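Local atomic coordinates of ABC transporter, ATP binding protein (Sulfolobus solfataricus, PDB entry 1OXX), a protein that hydrolyses ATP as the energy-coupling subunit of the GlcSTUV ABC transporter, driving glucose uptake into the cell. Residues A[12-15]-A[16-20]; A[288-291]-A[292-295]; A[129-132]-A[133-136]. The protein carries 1 engineered substitution. All coordinates share one frame; numbering follows the deposited sequence.

Taken from the N terminus, the three contacts follow one another in series, and none nests within or crosses another. Contact 1 closes the tight turn of the hairpin between strands 4-13 and 18-28, at the tip of the antiparallel sheet of the ABC-ATPase domain. Contact 3, residues 129-136, bends the chain in the loop between helices 114-127 and 143-155, about 44 Å from contact 1 between centres. Contact 2, residues 288-295, turns the chain into strand 294-307 of the C-terminal domain, on the opposite side of the chain's centre from contact 1; its centre lies about 56 Å from that of contact 3.

Contact 1 of 3, residues A[12-15]-A[16-20]; sequences VFKK and GKVVA
Phe13 and Val18 pair through both backbone groups: Phe13 N donates to Val18 O (2.8 Å, N-H...O 163°), and Val18 N returns a longer bond to Phe13 O (3.2 Å). Phe13 O also accepts from Gly16 N, 3.0 Å away, and the two donors come to it from opposite faces of the carbonyl plane. Lys17 N donates to Lys14 O at 3.1 Å. Lys17 and Val18 both face Phe13, a classic beta bulge. At the backbone angles of Gly16 a CB would be jammed against Lys15 O, which explains a glycine in this turn. Beside Phe13, the aliphatic chain of Lys14 crosses Val18 and presses CD to Val18 CG2 at a tight 3.3 Å. The Phe13 ring offers its edge to Ala20, with CE1 3.8 Å from Ala20 CB. On the other face of the hairpin Val12 spreads its branches: CG1, anti to its own carbonyl carbon, reaches Val19 CG2 (4.1 Å), while CG2 lies over Gly16 CA. A serine in place of Val12 would probably leave Val19 CG2 without its methyl partner and Gly16 less covered. Ser58 OG is hydrogen-bonded to Val12 N, the backbones of Ala20 and Lys11 continue the pairing of strands 4-13 and 18-28, and Phe13 lies close to Thr46, inferred to bind ATP, on helix 41-52.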
# COMPACT_ATOMS: atom_id res chain seq x y z
N VAL A 12 3.98 3.30 -22.04
CA VAL A 12 5.12 2.53 -22.48
C VAL A 12 6.38 3.38 -22.41
O VAL A 12 6.33 4.61 -22.45
CB VAL A 12 4.94 2.00 -23.92
CG1 VAL A 12 3.63 1.25 -24.05
CG2 VAL A 12 5.03 3.12 -24.92
N PHE A 13 7.50 2.69 -22.27
CA PHE A 13 8.82 3.30 -22.33
C PHE A 13 9.65 2.49 -23.33
O PHE A 13 9.20 1.46 -23.82
CB PHE A 13 9.48 3.28 -20.95
CG PHE A 13 8.79 4.15 -19.93
CD1 PHE A 13 8.06 3.59 -18.91
CD2 PHE A 13 8.88 5.53 -20.01
CE1 PHE A 13 7.42 4.39 -17.96
CE2 PHE A 13 8.24 6.33 -19.07
CZ PHE A 13 7.52 5.76 -18.05
N LYS A 14 10.86 2.97 -23.61
CA LYS A 14 11.78 2.28 -24.51
C LYS A 14 11.10 1.97 -25.85
O LYS A 14 11.23 0.89 -26.43
CB LYS A 14 12.32 1.01 -23.85
CG LYS A 14 13.20 1.31 -22.62
CD LYS A 14 13.41 0.06 -21.79
CE LYS A 14 14.43 0.30 -20.68
NZ LYS A 14 15.78 0.49 -21.24
N LYS A 15 10.38 2.96 -26.35
CA LYS A 15 9.70 2.91 -27.65
C LYS A 15 8.68 1.78 -27.80
O LYS A 15 8.36 1.35 -28.91
CB LYS A 15 10.72 2.87 -28.79
CG LYS A 15 11.68 4.06 -28.77
CD LYS A 15 12.54 4.13 -30.02
CE LYS A 15 11.73 4.63 -31.22
NZ LYS A 15 12.59 5.07 -32.36
N GLY A 16 8.16 1.31 -26.66
CA GLY A 16 7.15 0.27 -26.64
C GLY A 16 7.61 -1.02 -26.00
O GLY A 16 6.82 -1.89 -25.66
N LYS A 17 8.92 -1.16 -25.83
CA LYS A 17 9.47 -2.41 -25.33
C LYS A 17 9.07 -2.70 -23.89
O LYS A 17 8.92 -3.86 -23.51
CB LYS A 17 10.98 -2.42 -25.46
CG LYS A 17 11.63 -3.70 -25.01
CD LYS A 17 13.05 -3.75 -25.46
CE LYS A 17 13.75 -4.99 -24.94
NZ LYS A 17 15.05 -5.22 -25.61
N VAL A 18 8.91 -1.65 -23.11
CA VAL A 18 8.45 -1.77 -21.73
C VAL A 18 7.05 -1.19 -21.60
O VAL A 18 6.81 -0.05 -21.99
CB VAL A 18 9.39 -1.00 -20.79
CG1 VAL A 18 8.78 -0.92 -19.40
CG2 VAL A 18 10.76 -1.66 -20.76
N VAL A 19 6.12 -1.99 -21.09
CA VAL A 19 4.75 -1.56 -20.88
C VAL A 19 4.54 -1.42 -19.39
O VAL A 19 4.34 -2.41 -18.68
CB VAL A 19 3.74 -2.53 -21.50
CG1 VAL A 19 2.32 -2.05 -21.23
CG2 VAL A 19 3.99 -2.67 -23.00
N ALA A 20 4.62 -0.19 -18.91
CA ALA A 20 4.55 0.09 -17.48
C ALA A 20 3.13 0.01 -16.94
O ALA A 20 2.90 -0.40 -15.80
CB ALA A 20 5.15 1.45 -17.19

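Contact 2 of 3, residues A[288-291]-A[292-295]; sequences IKDD and SWIL
Asp290 OD1 is gripped twice by Ser292, whose hydroxyl OG donates over 2.5 Å and whose backbone N donates over 3.0 Å. Both donors reach this oxygen from the same face of the carboxylate, above its plane rather than in it. With CG anti to the backbone N (chi1 -172°), the Asp290 side chain reaches forward past Asp291 to Ser292 and Trp293, and the paired bonds should hinder rotation of the carboxylate. Ser292 OG is also hydrogen-bonded to Arg343 NH1, which ties the turn to the chain just beyond strand 337-342 and may add to the polarisation of the hydroxyl.

Residues 290-293 form a type I beta turn, closed by a longer backbone bond from Trp293 N to Asp290 O (3.3 Å, N-H...O 161°). It reverses the chain on the way into strand 294-307 of the C-terminal domain, a region of unknown function.

The indole of Trp293 stands nearly perpendicular to the Asp290 carboxylate, their planes 88° apart. Asp290 OD2 sits at the edge of the ring, 3.5 Å from Trp293 CD1. A water spans the same two groups, donating to Asp290 OD2 and accepting a weak bond from Trp293 NE1. From earlier in the loop, Ile288 crosses the base of the indole obliquely, its terminal CD1 4.1 Å from Trp293 CB. Farther out, the indole makes a cation-pi contact with Arg343 and packs on Tyr341 of strand 337-342.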
# COMPACT_ATOMS: atom_id res chain seq x y z
N ILE A 288 -5.26 -30.02 20.85
CA ILE A 288 -5.79 -28.94 21.67
C ILE A 288 -7.28 -29.17 21.82
O ILE A 288 -7.85 -30.04 21.18
CB ILE A 288 -5.52 -27.57 21.02
CG1 ILE A 288 -6.25 -27.45 19.68
CG2 ILE A 288 -4.04 -27.37 20.82
CD1 ILE A 288 -5.97 -26.15 18.94
N LYS A 289 -7.89 -28.42 22.73
CA LYS A 289 -9.33 -28.48 22.90
C LYS A 289 -9.92 -27.17 22.45
O LYS A 289 -10.22 -26.30 23.28
N ASP A 290 -10.06 -27.01 21.14
CA ASP A 290 -10.62 -25.79 20.55
C ASP A 290 -11.14 -26.10 19.15
O ASP A 290 -10.38 -26.22 18.19
CB ASP A 290 -9.57 -24.69 20.50
CG ASP A 290 -10.14 -23.35 20.09
OD1 ASP A 290 -11.25 -23.31 19.53
OD2 ASP A 290 -9.53 -22.29 20.29
N ASP A 291 -12.46 -26.21 19.04
CA ASP A 291 -13.08 -26.56 17.78
C ASP A 291 -13.05 -25.46 16.71
O ASP A 291 -13.47 -25.69 15.58
CB ASP A 291 -14.51 -27.07 18.01
CG ASP A 291 -15.50 -25.96 18.28
OD1 ASP A 291 -16.70 -26.27 18.44
OD2 ASP A 291 -15.20 -24.75 18.34
N SER A 292 -12.50 -24.29 17.04
CA SER A 292 -12.36 -23.21 16.06
C SER A 292 -11.10 -23.38 15.18
O SER A 292 -10.89 -22.61 14.24
CB SER A 292 -12.35 -21.84 16.75
OG SER A 292 -11.24 -21.67 17.60
N TRP A 293 -10.32 -24.40 15.49
CA TRP A 293 -9.13 -24.76 14.73
C TRP A 293 -9.28 -26.18 14.19
O TRP A 293 -9.89 -27.02 14.84
CB TRP A 293 -7.91 -24.77 15.64
CG TRP A 293 -7.45 -23.41 16.13
CD1 TRP A 293 -7.74 -22.84 17.34
CD2 TRP A 293 -6.60 -22.49 15.44
NE1 TRP A 293 -7.14 -21.60 17.43
CE2 TRP A 293 -6.42 -21.38 16.28
CE3 TRP A 293 -5.97 -22.50 14.19
CZ2 TRP A 293 -5.64 -20.28 15.90
CZ3 TRP A 293 -5.22 -21.41 13.82
CH2 TRP A 293 -5.06 -20.32 14.66
N ILE A 294 -8.71 -26.44 13.01
CA ILE A 294 -8.72 -27.81 12.47
C ILE A 294 -7.30 -28.32 12.26
O ILE A 294 -6.40 -27.59 11.80
CB ILE A 294 -9.50 -27.95 11.14
CG1 ILE A 294 -8.90 -27.07 10.04
CG2 ILE A 294 -10.99 -27.72 11.36
CD1 ILE A 294 -9.26 -27.53 8.65
N LEU A 295 -7.12 -29.59 12.55
CA LEU A 295 -5.86 -30.28 12.33
C LEU A 295 -5.61 -30.53 10.86
O LEU A 295 -6.51 -31.02 10.15
CB LEU A 295 -5.93 -31.65 12.99
CG LEU A 295 -5.37 -31.81 14.40
CD1 LEU A 295 -5.66 -33.23 14.87
CD2 LEU A 295 -3.88 -31.55 14.42
O HOH W 1 -9.04 -19.57 18.96
O HOH W 2 -12.32 -28.57 14.94

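Contact 3 of 3, residues A[129-132]-A[133-136]; sequences DIHH and VLNH
Ile130 and Val133 meet at about a right angle, with Ile130 CB 3.9 Å from Val133 CG2, on the inner side of a short 3-10 segment. This segment follows the Schellman motif that ends helix 114-127, in which Asp129 has positive phi. Val133 N donates to Ile130 O (3.1 Å, N-H...O 160°) from well above the carbonyl plane. Val133 CG2, placed between its own backbone N and carbonyl carbon, also comes against Ile130 O at 3.4 Å.

His132 lies alongside Val133, both side chains pointing the same way, and its CD2 is 3.8 Å from Val133 CG1. His131 takes a different course: chi1 of -174° turns its CG away from the backbone N, and the imidazole slants past Leu134, touching CD1 through CD2 at 3.9 Å, while NE2 is hydrogen-bonded to Glu122 OE2 on the preceding helix. Leu134 leans back over the 3-10 segment, its CG close to His131 O.

The buried side chains wedge the loop between helices. Ile130 touches Ile103 of helix 99-104 as well as Val149 of helix 143-155, and Leu134 packs on Phe100 and Ile103.

A type I beta turn then runs from Val133 to His136, closed by His136 N to Val133 O. It brings the His136 imidazole under Val133, whose CB lies 4.1 Å above the plane, over the ring centre. A water spans the two turns, accepting from Asn135 N at 2.9 Å and donating to His132 O.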
# COMPACT_ATOMS: atom_id res chain seq x y z
N ASP A 129 0.63 22.36 13.24
CA ASP A 129 1.47 22.54 14.43
C ASP A 129 2.96 22.63 14.14
O ASP A 129 3.79 22.02 14.82
CB ASP A 129 1.19 21.44 15.45
CG ASP A 129 1.75 21.76 16.83
OD1 ASP A 129 1.82 22.96 17.21
OD2 ASP A 129 2.14 20.86 17.61
N ILE A 130 3.29 23.45 13.14
CA ILE A 130 4.69 23.78 12.84
C ILE A 130 4.91 25.27 12.74
O ILE A 130 5.93 25.74 12.24
CB ILE A 130 5.21 23.10 11.54
CG1 ILE A 130 4.18 23.25 10.42
CG2 ILE A 130 5.54 21.65 11.83
CD1 ILE A 130 4.66 22.86 9.04
N HIS A 131 3.95 26.04 13.24
CA HIS A 131 4.04 27.49 13.20
C HIS A 131 5.29 27.99 13.94
O HIS A 131 5.91 28.97 13.54
CB HIS A 131 2.76 28.09 13.80
CG HIS A 131 2.68 29.57 13.68
ND1 HIS A 131 3.16 30.41 14.66
CD2 HIS A 131 2.20 30.37 12.70
CE1 HIS A 131 2.96 31.66 14.30
NE2 HIS A 131 2.37 31.67 13.11
N HIS A 132 5.66 27.28 15.00
CA HIS A 132 6.76 27.69 15.86
C HIS A 132 8.14 27.36 15.32
O HIS A 132 9.15 27.76 15.91
CB HIS A 132 6.61 27.08 17.26
CG HIS A 132 6.52 25.59 17.27
ND1 HIS A 132 5.45 24.91 16.72
CD2 HIS A 132 7.35 24.64 17.78
CE1 HIS A 132 5.63 23.60 16.89
NE2 HIS A 132 6.78 23.42 17.52
N VAL A 133 8.21 26.64 14.20
CA VAL A 133 9.51 26.36 13.59
C VAL A 133 9.62 26.90 12.15
O VAL A 133 10.44 26.45 11.36
CB VAL A 133 9.83 24.85 13.63
CG1 VAL A 133 10.01 24.37 15.08
CG2 VAL A 133 8.75 24.03 12.97
N LEU A 134 8.77 27.86 11.80
CA LEU A 134 8.79 28.42 10.45
C LEU A 134 10.12 29.02 10.04
O LEU A 134 10.42 29.05 8.85
CB LEU A 134 7.66 29.44 10.26
CG LEU A 134 6.26 28.85 10.11
CD1 LEU A 134 5.16 29.90 10.24
CD2 LEU A 134 6.13 28.12 8.78
N ASN A 135 10.91 29.53 10.99
CA ASN A 135 12.19 30.11 10.63
C ASN A 135 13.33 29.12 10.49
O ASN A 135 14.42 29.48 10.06
CB ASN A 135 12.57 31.19 11.65
CG ASN A 135 11.78 32.45 11.46
OD1 ASN A 135 11.87 33.38 12.27
ND2 ASN A 135 11.02 32.52 10.38
N HIS A 136 13.09 27.86 10.80
CA HIS A 136 14.13 26.84 10.71
C HIS A 136 14.35 26.36 9.28
O HIS A 136 13.42 26.26 8.49
CB HIS A 136 13.75 25.60 11.52
CG HIS A 136 13.77 25.80 13.00
ND1 HIS A 136 14.07 24.79 13.89
CD2 HIS A 136 13.47 26.88 13.76
CE1 HIS A 136 13.99 25.25 15.13
NE2 HIS A 136 13.63 26.52 15.07
O HOH W 3 10.99 29.42 13.89